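Local coordinates for protein 2-keto-3-deoxy-D-arabinonate dehydratase (Sulfolobus solfataricus, PDB 2Q18) that dehydrates 2-dehydro-3-deoxy-D-arabinonate to 2,5-dioxopentanoate with a magnesium ion, a step in pentose oxidation, at residues T140-S152 and I246-P260. Sequence-based numbering, arbitrary orientation.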
# COMPACT_ATOMS: atom_id res chain seq x y z
N THR A 140 -19.01 23.89 -29.24
CA THR A 140 -19.12 22.84 -28.24
C THR A 140 -20.45 22.96 -27.51
O THR A 140 -20.81 24.04 -27.04
CB THR A 140 -17.94 22.89 -27.24
OG1 THR A 140 -16.73 22.51 -27.91
CG2 THR A 140 -18.17 21.96 -26.06
N LEU A 141 -21.17 21.84 -27.43
CA LEU A 141 -22.44 21.80 -26.73
C LEU A 141 -22.40 20.84 -25.55
O LEU A 141 -21.71 19.83 -25.59
CB LEU A 141 -23.57 21.39 -27.68
CG LEU A 141 -23.95 22.34 -28.82
CD1 LEU A 141 -25.10 21.74 -29.62
CD2 LEU A 141 -24.32 23.72 -28.29
N PRO A 142 -23.15 21.17 -24.47
CA PRO A 142 -23.37 20.17 -23.44
C PRO A 142 -24.45 19.20 -23.93
O PRO A 142 -25.36 19.61 -24.66
CB PRO A 142 -23.89 20.99 -22.26
CG PRO A 142 -24.56 22.18 -22.89
CD PRO A 142 -23.81 22.45 -24.17
N GLU A 143 -24.33 17.94 -23.54
CA GLU A 143 -25.36 16.96 -23.84
C GLU A 143 -25.88 16.37 -22.53
O GLU A 143 -25.19 15.56 -21.90
CB GLU A 143 -24.84 15.90 -24.82
CG GLU A 143 -24.31 16.49 -26.13
CD GLU A 143 -23.92 15.45 -27.18
OE1 GLU A 143 -23.65 15.86 -28.33
OE2 GLU A 143 -23.89 14.24 -26.87
N PRO A 144 -27.07 16.83 -22.09
CA PRO A 144 -27.69 16.44 -20.83
C PRO A 144 -28.31 15.05 -20.90
O PRO A 144 -29.17 14.79 -21.75
CB PRO A 144 -28.79 17.49 -20.65
CG PRO A 144 -29.16 17.87 -22.04
CD PRO A 144 -27.88 17.81 -22.83
N GLU A 145 -27.88 14.16 -20.00
CA GLU A 145 -28.23 12.75 -20.11
C GLU A 145 -28.44 12.09 -18.76
O GLU A 145 -27.82 12.47 -17.76
CB GLU A 145 -27.15 11.98 -20.88
CG GLU A 145 -26.53 12.74 -22.05
CD GLU A 145 -25.77 11.87 -23.03
OE1 GLU A 145 -25.53 12.34 -24.16
OE2 GLU A 145 -25.42 10.72 -22.68
N LEU A 146 -29.34 11.11 -18.73
CA LEU A 146 -29.40 10.16 -17.63
C LEU A 146 -28.24 9.19 -17.82
O LEU A 146 -27.99 8.71 -18.93
CB LEU A 146 -30.74 9.42 -17.64
CG LEU A 146 -30.99 8.43 -16.49
CD1 LEU A 146 -31.16 9.17 -15.17
CD2 LEU A 146 -32.21 7.56 -16.78
N ALA A 147 -27.52 8.91 -16.74
CA ALA A 147 -26.42 7.95 -16.78
C ALA A 147 -26.62 6.89 -15.70
O ALA A 147 -27.24 7.16 -14.67
CB ALA A 147 -25.09 8.66 -16.60
N VAL A 148 -26.10 5.69 -15.95
CA VAL A 148 -26.18 4.59 -14.99
C VAL A 148 -24.79 4.18 -14.50
O VAL A 148 -23.83 4.15 -15.27
CB VAL A 148 -26.93 3.35 -15.55
CG1 VAL A 148 -28.42 3.62 -15.65
CG2 VAL A 148 -26.36 2.92 -16.91
N VAL A 149 -24.70 3.87 -13.21
CA VAL A 149 -23.50 3.27 -12.64
C VAL A 149 -23.69 1.74 -12.68
O VAL A 149 -24.73 1.23 -12.28
CB VAL A 149 -23.23 3.75 -11.19
CG1 VAL A 149 -21.93 3.17 -10.66
CG2 VAL A 149 -23.20 5.29 -11.12
N LEU A 150 -22.66 1.04 -13.15
CA LEU A 150 -22.74 -0.39 -13.43
C LEU A 150 -21.73 -1.21 -12.64
O LEU A 150 -20.62 -0.74 -12.37
CB LEU A 150 -22.47 -0.62 -14.92
CG LEU A 150 -23.56 -0.68 -16.00
CD1 LEU A 150 -24.91 -0.08 -15.60
CD2 LEU A 150 -23.03 -0.09 -17.30
N ASP A 151 -22.10 -2.45 -12.28
CA ASP A 151 -21.09 -3.42 -11.84
C ASP A 151 -20.54 -4.18 -13.05
O ASP A 151 -20.97 -3.94 -14.18
CB ASP A 151 -21.61 -4.35 -10.71
CG ASP A 151 -22.61 -5.41 -11.19
OD1 ASP A 151 -22.77 -5.65 -12.41
OD2 ASP A 151 -23.25 -6.03 -10.31
N SER A 152 -19.60 -5.09 -12.82
CA SER A 152 -18.94 -5.82 -13.91
C SER A 152 -19.86 -6.75 -14.72
O SER A 152 -19.53 -7.13 -15.84
CB SER A 152 -17.69 -6.57 -13.41
OG SER A 152 -18.03 -7.46 -12.37
N ILE A 246 -16.13 -4.70 -18.26
CA ILE A 246 -16.12 -3.38 -17.64
C ILE A 246 -15.92 -3.54 -16.13
O ILE A 246 -16.43 -4.48 -15.54
CB ILE A 246 -17.40 -2.57 -17.96
CG1 ILE A 246 -18.66 -3.35 -17.57
CG2 ILE A 246 -17.42 -2.17 -19.45
CD1 ILE A 246 -19.90 -2.49 -17.35
N PRO A 247 -15.16 -2.62 -15.51
CA PRO A 247 -14.98 -2.68 -14.06
C PRO A 247 -16.20 -2.19 -13.28
O PRO A 247 -17.05 -1.49 -13.83
CB PRO A 247 -13.79 -1.75 -13.81
CG PRO A 247 -13.77 -0.83 -14.98
CD PRO A 247 -14.38 -1.54 -16.13
N ASP A 248 -16.29 -2.58 -12.00
CA ASP A 248 -17.33 -2.08 -11.11
C ASP A 248 -17.23 -0.56 -11.01
O ASP A 248 -16.13 -0.01 -10.88
CB ASP A 248 -17.19 -2.69 -9.71
CG ASP A 248 -17.37 -4.20 -9.70
OD1 ASP A 248 -18.21 -4.73 -10.47
OD2 ASP A 248 -16.66 -4.86 -8.92
N GLY A 249 -18.37 0.12 -11.08
CA GLY A 249 -18.40 1.59 -11.01
C GLY A 249 -18.31 2.27 -12.36
O GLY A 249 -18.28 3.51 -12.44
N THR A 250 -18.27 1.47 -13.43
CA THR A 250 -18.33 2.00 -14.79
C THR A 250 -19.61 2.82 -14.96
O THR A 250 -20.68 2.43 -14.47
CB THR A 250 -18.32 0.87 -15.84
OG1 THR A 250 -17.05 0.21 -15.82
CG2 THR A 250 -18.55 1.40 -17.26
N ILE A 251 -19.49 3.96 -15.64
CA ILE A 251 -20.67 4.76 -15.95
C ILE A 251 -21.00 4.68 -17.44
O ILE A 251 -20.12 4.84 -18.29
CB ILE A 251 -20.53 6.23 -15.49
CG1 ILE A 251 -20.47 6.30 -13.96
CG2 ILE A 251 -21.69 7.08 -16.01
CD1 ILE A 251 -20.18 7.69 -13.39
N LEU A 252 -22.27 4.41 -17.73
CA LEU A 252 -22.78 4.49 -19.09
C LEU A 252 -23.80 5.62 -19.17
O LEU A 252 -24.80 5.62 -18.46
CB LEU A 252 -23.42 3.17 -19.52
CG LEU A 252 -24.20 3.16 -20.84
CD1 LEU A 252 -23.29 3.37 -22.06
CD2 LEU A 252 -24.99 1.87 -20.99
N THR A 253 -23.53 6.58 -20.05
CA THR A 253 -24.45 7.69 -20.27
C THR A 253 -25.32 7.40 -21.50
O THR A 253 -24.83 6.93 -22.53
CB THR A 253 -23.72 9.06 -20.30
OG1 THR A 253 -24.68 10.12 -20.37
CG2 THR A 253 -22.74 9.17 -21.47
N THR A 254 -26.62 7.65 -21.37
CA THR A 254 -27.62 7.01 -22.24
C THR A 254 -28.13 7.82 -23.45
O THR A 254 -29.18 7.49 -24.01
CB THR A 254 -28.81 6.49 -21.42
OG1 THR A 254 -29.48 7.59 -20.79
CG2 THR A 254 -28.32 5.51 -20.34
N GLY A 255 -27.37 8.83 -23.86
CA GLY A 255 -27.76 9.68 -25.00
C GLY A 255 -28.55 10.91 -24.60
O GLY A 255 -28.98 11.04 -23.45
N THR A 256 -28.73 11.84 -25.54
CA THR A 256 -29.48 13.07 -25.27
C THR A 256 -30.56 13.38 -26.31
O THR A 256 -30.45 12.97 -27.47
CB THR A 256 -28.55 14.30 -25.11
OG1 THR A 256 -29.27 15.37 -24.50
CG2 THR A 256 -28.00 14.77 -26.46
N ALA A 257 -31.59 14.10 -25.88
CA ALA A 257 -32.60 14.64 -26.79
C ALA A 257 -32.67 16.17 -26.75
O ALA A 257 -33.48 16.77 -27.46
CB ALA A 257 -33.96 14.04 -26.48
N ILE A 258 -31.83 16.79 -25.93
CA ILE A 258 -31.76 18.25 -25.86
C ILE A 258 -30.52 18.74 -26.59
O ILE A 258 -29.38 18.54 -26.15
CB ILE A 258 -31.80 18.79 -24.40
CG1 ILE A 258 -33.04 18.27 -23.68
CG2 ILE A 258 -31.79 20.33 -24.39
CD1 ILE A 258 -32.96 18.33 -22.16
N VAL A 259 -30.75 19.38 -27.74
CA VAL A 259 -29.68 19.81 -28.62
C VAL A 259 -29.85 21.29 -28.97
O VAL A 259 -30.67 21.64 -29.82
CB VAL A 259 -29.63 18.96 -29.93
CG1 VAL A 259 -28.45 19.36 -30.80
CG2 VAL A 259 -29.58 17.46 -29.62
N PRO A 260 -29.09 22.18 -28.28
CA PRO A 260 -29.08 23.60 -28.64
C PRO A 260 -28.66 23.83 -30.09
O PRO A 260 -28.06 22.95 -30.71
CB PRO A 260 -28.05 24.19 -27.67
CG PRO A 260 -28.03 23.25 -26.51
CD PRO A 260 -28.23 21.90 -27.12
O HOH W 1 -26.82 18.83 -26.88
O HOH W 2 -31.77 14.19 -22.83
O HOH W 3 -30.41 10.16 -21.53
O HOH W 4 -19.34 -7.55 -10.08
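Val-148 and Leu-252 form an antiparallel hydrogen-bonded pair that joins strands 144-150 and 250-253. Val-148 N reaches Leu-252 O at 2.8 Å, and the return bond runs from Leu-252 N to Val-148 O. At the far end Gly-249 N bonds to Leu-150 O and Leu-150 N to Thr-250 O; Gly-249 and Thr-250 share Leu-150 as partner in a G1 beta bulge.

Beyond the paired strands, side chains take up much of the polar bonding. Asp-248 OD1 accepts from Ser-152 N, nearly in line with its own C-O bond. Glu-145 OE2 takes a very short bond from Thr-253 OG1 (2.5 Å) and a bent one from Gly-255 N (3.0 Å), the latter from above the carboxylate plane. The Glu-145 chain runs extended beyond CG (chi2 -164°), which lays its carboxylate beside the Gly-255 backbone. Leu-146 O accepts from both Thr-254 N and Thr-254 OG1 (2.6 Å). Thr-256 OG1 donates to Pro-144 O at 2.8 Å and accepts from Ile-258 N in an ST turn. Water 1 links Pro-142 O to Ile-258 O.

Apolar contacts flank the strand pairing at both ends. Leu-150 CD2 meets Ile-246 CD1 at 3.9 Å, and helix 233-241 packs on both residues. Pro-144 CG touches Ile-258 CB. Thr-256 CG2 rests on Glu-143 CB (3.7 Å).

Glu-143 and Glu-145 bind magnesium together with Asp-164, and Thr-256 binds substrate. With alanine in place of Glu-145, Thr-253 OG1 and Gly-255 N would probably lose their acceptor, and the metal site a ligand. The contact thus ties two metal ligands to the segment that carries the substrate-binding Thr-256, and the two donors on Glu-145 OE2 are likely to limit how its carboxylate can turn.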